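Long-range contact in uncharacterized protein Rv2277c (Mycobacterium tuberculosis, PDB 5VUG), which is of unknown function but probably hydrolyses phosphoric diesters such as glycerophosphodiesters: residues E174-A187 with A227-R239. Sequence-based numbering, arbitrary orientation.
Sequences ESRDVTRQRLFNMA and AELWDEASVDCFR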
loop_
_atom_site.group_PDB
_atom_site.type_symbol
_atom_site.label_atom_id
_atom_site.label_comp_id
_atom_site.label_asym_id
_atom_site.label_seq_id
_atom_site.Cartn_x
_atom_site.Cartn_y
_atom_site.Cartn_z
ATOM N N GLU A 174 18.857 -9.728 3.975
ATOM C CA GLU A 174 17.458 -10.098 4.126
ATOM C C GLU A 174 16.756 -10.020 2.773
ATOM O O GLU A 174 17.038 -9.131 1.965
ATOM C CB GLU A 174 16.787 -9.142 5.112
ATOM C CG GLU A 174 15.309 -9.395 5.258
ATOM C CD GLU A 174 14.726 -8.733 6.471
ATOM O OE1 GLU A 174 14.434 -7.518 6.397
ATOM O OE2 GLU A 174 14.567 -9.438 7.496
ATOM N N SER A 175 15.838 -10.957 2.520
ATOM C CA SER A 175 15.092 -10.910 1.266
ATOM C C SER A 175 14.264 -9.629 1.179
ATOM O O SER A 175 13.771 -9.100 2.185
ATOM C CB SER A 175 14.170 -12.122 1.132
ATOM O OG SER A 175 13.055 -11.993 1.986
ATOM N N ARG A 176 14.115 -9.119 -0.042
ATOM C CA ARG A 176 13.328 -7.902 -0.215
ATOM C C ARG A 176 11.877 -8.114 0.214
ATOM O O ARG A 176 11.256 -7.209 0.784
ATOM C CB ARG A 176 13.427 -7.399 -1.656
ATOM C CG ARG A 176 12.746 -6.056 -1.898
ATOM C CD ARG A 176 13.092 -5.536 -3.275
ATOM N NE ARG A 176 12.552 -4.204 -3.541
ATOM C CZ ARG A 176 13.302 -3.111 -3.665
ATOM N NH1 ARG A 176 14.628 -3.175 -3.530
ATOM N NH2 ARG A 176 12.727 -1.951 -3.930
ATOM N N ASP A 177 11.320 -9.305 -0.032
ATOM C CA ASP A 177 9.949 -9.571 0.404
ATOM C C ASP A 177 9.777 -9.315 1.897
ATOM O O ASP A 177 8.782 -8.714 2.324
ATOM C CB ASP A 177 9.538 -11.015 0.096
ATOM C CG ASP A 177 9.299 -11.273 -1.383
ATOM O OD1 ASP A 177 9.125 -10.307 -2.152
ATOM O OD2 ASP A 177 9.258 -12.466 -1.771
ATOM N N VAL A 178 10.729 -9.777 2.710
ATOM C CA VAL A 178 10.603 -9.629 4.160
ATOM C C VAL A 178 10.825 -8.179 4.579
ATOM O O VAL A 178 10.062 -7.620 5.380
ATOM C CB VAL A 178 11.562 -10.595 4.881
ATOM C CG1 VAL A 178 11.570 -10.314 6.384
ATOM C CG2 VAL A 178 11.152 -12.043 4.610
ATOM N N THR A 179 11.871 -7.545 4.044
ATOM C CA THR A 179 12.120 -6.135 4.341
ATOM C C THR A 179 10.903 -5.282 4.004
ATOM O O THR A 179 10.466 -4.451 4.815
ATOM C CB THR A 179 13.335 -5.654 3.544
ATOM O OG1 THR A 179 14.509 -6.339 3.997
ATOM C CG2 THR A 179 13.533 -4.138 3.707
ATOM N N ARG A 180 10.333 -5.484 2.810
ATOM C CA ARG A 180 9.178 -4.694 2.386
ATOM C C ARG A 180 7.977 -4.926 3.297
ATOM O O ARG A 180 7.250 -3.982 3.631
ATOM C CB ARG A 180 8.808 -5.026 0.936
ATOM C CG ARG A 180 7.714 -4.122 0.343
ATOM C CD ARG A 180 7.328 -4.510 -1.097
ATOM N NE ARG A 180 6.977 -5.926 -1.156
ATOM C CZ ARG A 180 7.707 -6.865 -1.754
ATOM N NH1 ARG A 180 8.818 -6.544 -2.416
ATOM N NH2 ARG A 180 7.319 -8.131 -1.696
ATOM N N GLN A 181 7.739 -6.181 3.687
ATOM C CA GLN A 181 6.632 -6.491 4.586
ATOM C C GLN A 181 6.789 -5.768 5.920
ATOM O O GLN A 181 5.833 -5.178 6.437
ATOM C CB GLN A 181 6.574 -7.997 4.816
ATOM C CG GLN A 181 5.406 -8.416 5.681
ATOM C CD GLN A 181 4.098 -8.316 4.935
ATOM O OE1 GLN A 181 3.891 -8.999 3.929
ATOM N NE2 GLN A 181 3.214 -7.452 5.407
ATOM N N ARG A 182 7.998 -5.800 6.492
ATOM C CA ARG A 182 8.210 -5.153 7.780
ATOM C C ARG A 182 8.039 -3.642 7.666
ATOM O O ARG A 182 7.421 -3.016 8.537
ATOM C CB ARG A 182 9.588 -5.511 8.341
ATOM C CG ARG A 182 9.682 -5.266 9.839
ATOM C CD ARG A 182 11.049 -5.583 10.439
ATOM N NE ARG A 182 11.439 -6.990 10.328
ATOM C CZ ARG A 182 12.303 -7.457 9.431
ATOM N NH1 ARG A 182 12.863 -6.632 8.553
ATOM N NH2 ARG A 182 12.605 -8.744 9.410
ATOM N N LEU A 183 8.553 -3.045 6.586
ATOM C CA LEU A 183 8.429 -1.601 6.408
ATOM C C LEU A 183 6.977 -1.189 6.236
ATOM O O LEU A 183 6.547 -0.170 6.789
ATOM C CB LEU A 183 9.230 -1.151 5.190
ATOM C CG LEU A 183 10.743 -1.105 5.378
ATOM C CD1 LEU A 183 11.384 -0.892 4.016
ATOM C CD2 LEU A 183 11.140 0.000 6.379
ATOM N N PHE A 184 6.209 -1.950 5.452
ATOM C CA PHE A 184 4.815 -1.585 5.244
ATOM C C PHE A 184 3.960 -1.868 6.473
ATOM O O PHE A 184 3.024 -1.109 6.758
ATOM C CB PHE A 184 4.259 -2.208 3.961
ATOM C CG PHE A 184 4.550 -1.384 2.734
ATOM C CD1 PHE A 184 3.802 -0.243 2.462
ATOM C CD2 PHE A 184 5.593 -1.715 1.879
ATOM C CE1 PHE A 184 4.071 0.541 1.347
ATOM C CE2 PHE A 184 5.868 -0.933 0.755
ATOM C CZ PHE A 184 5.098 0.194 0.492
ATOM N N ASN A 185 4.255 -2.931 7.225
ATOM C CA ASN A 185 3.555 -3.109 8.497
ATOM C C ASN A 185 3.818 -1.931 9.428
ATOM O O ASN A 185 2.892 -1.391 10.044
ATOM C CB ASN A 185 3.955 -4.429 9.164
ATOM C CG ASN A 185 3.121 -5.610 8.685
ATOM O OD1 ASN A 185 1.958 -5.453 8.302
ATOM N ND2 ASN A 185 3.713 -6.807 8.711
HETATM N N MSE A 186 5.073 -1.503 9.537
HETATM C CA MSE A 186 5.341 -0.345 10.385
HETATM C C MSE A 186 4.593 0.910 9.919
HETATM O O MSE A 186 3.975 1.610 10.730
HETATM C CB MSE A 186 6.847 -0.091 10.534
HETATM C CG MSE A 186 7.524 -1.078 11.460
HETATM SE SE MSE A 186 6.945 -0.820 13.310
HETATM C CE MSE A 186 7.571 1.012 13.541
ATOM N N ALA A 187 4.621 1.170 8.609
ATOM C CA ALA A 187 4.022 2.393 8.085
ATOM C C ALA A 187 2.504 2.372 8.208
ATOM O O ALA A 187 1.880 3.414 8.445
ATOM C CB ALA A 187 4.428 2.592 6.625
ATOM N N ALA A 227 5.702 5.950 -1.388
ATOM C CA ALA A 227 5.927 5.548 -0.004
ATOM C C ALA A 227 7.305 6.000 0.466
ATOM O O ALA A 227 8.311 5.749 -0.205
ATOM C CB ALA A 227 5.820 4.031 0.126
ATOM N N GLU A 228 7.345 6.660 1.624
ATOM C CA GLU A 228 8.586 7.032 2.303
ATOM C C GLU A 228 8.646 6.217 3.595
ATOM O O GLU A 228 8.076 6.606 4.620
ATOM C CB GLU A 228 8.598 8.538 2.550
ATOM C CG GLU A 228 8.476 9.335 1.256
ATOM C CD GLU A 228 8.432 10.842 1.479
ATOM O OE1 GLU A 228 8.836 11.309 2.569
ATOM O OE2 GLU A 228 8.000 11.560 0.557
ATOM N N LEU A 229 9.343 5.079 3.544
ATOM C CA LEU A 229 9.184 4.038 4.554
ATOM C C LEU A 229 10.205 4.086 5.680
ATOM O O LEU A 229 9.983 3.446 6.716
ATOM C CB LEU A 229 9.239 2.657 3.896
ATOM C CG LEU A 229 8.072 2.416 2.936
ATOM C CD1 LEU A 229 8.356 1.176 2.105
ATOM C CD2 LEU A 229 6.749 2.276 3.694
ATOM N N TRP A 230 11.314 4.803 5.505
ATOM C CA TRP A 230 12.343 4.894 6.533
ATOM C C TRP A 230 12.104 6.140 7.372
ATOM O O TRP A 230 12.130 7.261 6.849
ATOM C CB TRP A 230 13.739 4.959 5.910
ATOM C CG TRP A 230 14.223 3.693 5.242
ATOM C CD1 TRP A 230 14.533 3.539 3.916
ATOM C CD2 TRP A 230 14.484 2.423 5.864
ATOM N NE1 TRP A 230 14.965 2.252 3.678
ATOM C CE2 TRP A 230 14.943 1.549 4.856
ATOM C CE3 TRP A 230 14.372 1.942 7.176
ATOM C CZ2 TRP A 230 15.280 0.215 5.115
ATOM C CZ3 TRP A 230 14.707 0.618 7.435
ATOM C CH2 TRP A 230 15.159 -0.230 6.408
ATOM N N ASP A 231 11.869 5.937 8.667
ATOM C CA ASP A 231 11.766 6.999 9.658
ATOM C C ASP A 231 12.379 6.479 10.953
ATOM O O ASP A 231 12.840 5.334 11.019
ATOM C CB ASP A 231 10.324 7.519 9.801
ATOM C CG ASP A 231 9.306 6.417 10.074
ATOM O OD1 ASP A 231 9.631 5.403 10.727
ATOM O OD2 ASP A 231 8.145 6.582 9.647
ATOM N N GLU A 232 12.402 7.320 11.991
ATOM C CA GLU A 232 13.009 6.888 13.245
ATOM C C GLU A 232 12.361 5.607 13.759
ATOM O O GLU A 232 13.056 4.687 14.202
ATOM C CB GLU A 232 12.939 7.995 14.298
ATOM C CG GLU A 232 13.881 7.743 15.471
ATOM C CD GLU A 232 13.763 8.787 16.570
ATOM O OE1 GLU A 232 13.856 8.414 17.763
ATOM O OE2 GLU A 232 13.577 9.979 16.239
ATOM N N ALA A 233 11.032 5.507 13.654
ATOM C CA ALA A 233 10.339 4.342 14.197
ATOM C C ALA A 233 10.687 3.069 13.437
ATOM O O ALA A 233 10.928 2.023 14.049
ATOM C CB ALA A 233 8.830 4.575 14.198
ATOM N N SER A 234 10.711 3.127 12.105
ATOM C CA SER A 234 10.995 1.909 11.357
ATOM C C SER A 234 12.462 1.507 11.460
ATOM O O SER A 234 12.766 0.310 11.499
ATOM C CB SER A 234 10.514 2.015 9.906
ATOM O OG SER A 234 11.221 2.995 9.181
ATOM N N VAL A 235 13.382 2.473 11.523
ATOM C CA VAL A 235 14.785 2.122 11.749
ATOM C C VAL A 235 14.937 1.404 13.086
ATOM O O VAL A 235 15.586 0.356 13.180
ATOM C CB VAL A 235 15.689 3.365 11.653
ATOM C CG1 VAL A 235 17.106 3.025 12.100
ATOM C CG2 VAL A 235 15.702 3.901 10.230
ATOM N N ASP A 236 14.315 1.950 14.135
ATOM C CA ASP A 236 14.386 1.320 15.449
ATOM C C ASP A 236 13.787 -0.081 15.434
ATOM O O ASP A 236 14.314 -0.994 16.082
ATOM C CB ASP A 236 13.691 2.188 16.495
ATOM C CG ASP A 236 13.551 1.480 17.841
ATOM O OD1 ASP A 236 12.528 0.787 18.066
ATOM O OD2 ASP A 236 14.480 1.597 18.669
ATOM N N CYS A 237 12.668 -0.267 14.729
ATOM C CA CYS A 237 12.093 -1.604 14.590
ATOM C C CYS A 237 13.108 -2.585 14.002
ATOM O O CYS A 237 13.291 -3.695 14.520
ATOM C CB CYS A 237 10.818 -1.542 13.744
ATOM S SG CYS A 237 10.310 -3.108 12.982
ATOM N N PHE A 238 13.794 -2.185 12.927
ATOM C CA PHE A 238 14.764 -3.083 12.299
ATOM C C PHE A 238 15.952 -3.362 13.213
ATOM O O PHE A 238 16.408 -4.508 13.315
ATOM C CB PHE A 238 15.260 -2.492 10.974
ATOM C CG PHE A 238 14.385 -2.817 9.788
ATOM C CD1 PHE A 238 13.093 -2.316 9.699
ATOM C CD2 PHE A 238 14.861 -3.616 8.755
ATOM C CE1 PHE A 238 12.295 -2.615 8.598
ATOM C CE2 PHE A 238 14.074 -3.915 7.652
ATOM C CZ PHE A 238 12.790 -3.421 7.575
ATOM N N ARG A 239 16.452 -2.338 13.906
ATOM C CA ARG A 239 17.785 -2.411 14.489
ATOM C C ARG A 239 17.826 -2.724 15.976
ATOM O O ARG A 239 18.860 -3.209 16.455
ATOM C CB ARG A 239 18.537 -1.103 14.245
ATOM C CG ARG A 239 18.975 -0.949 12.809
ATOM C CD ARG A 239 20.179 -0.062 12.743
ATOM N NE ARG A 239 19.803 1.314 13.014
ATOM C CZ ARG A 239 20.589 2.192 13.616
ATOM N NH1 ARG A 239 20.163 3.433 13.816
ATOM N NH2 ARG A 239 21.794 1.820 14.032
HETATM O O HOH W 1 7.830 2.162 7.807
#
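R182 lies over one face of the F238 ring, opposite W230 CH2. R182 CD makes a CH-pi contact, 4.0 Å from the centroid of the F238 ring. The guanidinium adds a cation-pi contact but stands on edge, its plane 85° from the ring. R182 NH1 comes nearest, over the ring face, 3.1 Å from F238 CE2. NH1 and NH2 grip E174 of the same segment in an end-on salt bridge, one nitrogen to each carboxylate oxygen; the R182 chain bends at chi3 (-63°). E174 OE1 gives its syn lone pair to R182 NH1 and its anti lone pair to T179 OG1. R182 also donates to P194 O and Q195 O.

L183 CD2 rests on the six-membered ring of W230, 3.9 Å from its centroid, and also touches F238 CE1. L229 lays its two methyls over one face of F184, with CD1 3.5 Å from F184 CE2. M186 bends at chi2 and chi3, which brings its selenomethionine methyl CE over A233. M186 CG meets C237 SG at 3.8 Å, and C237 is disulfide-bonded to C192.

No direct hydrogen bond crosses the contact. A water within hydrogen-bonding distance of L183 O and L229 O may link the segments. L229 O also accepts from S234 OG (2.8 Å), in the carbonyl plane. D231 and S234 form a capping box that starts helix 232-239.

The axes of helix segments 176-187 and 232-239 come within 9.9 Å, their N-to-C directions 134° apart. Helix 176-187 packs on helix 232-239 and its preceding loop, against strands 201-205 and 245-249, consistent with the outer helical layer of a TIM barrel.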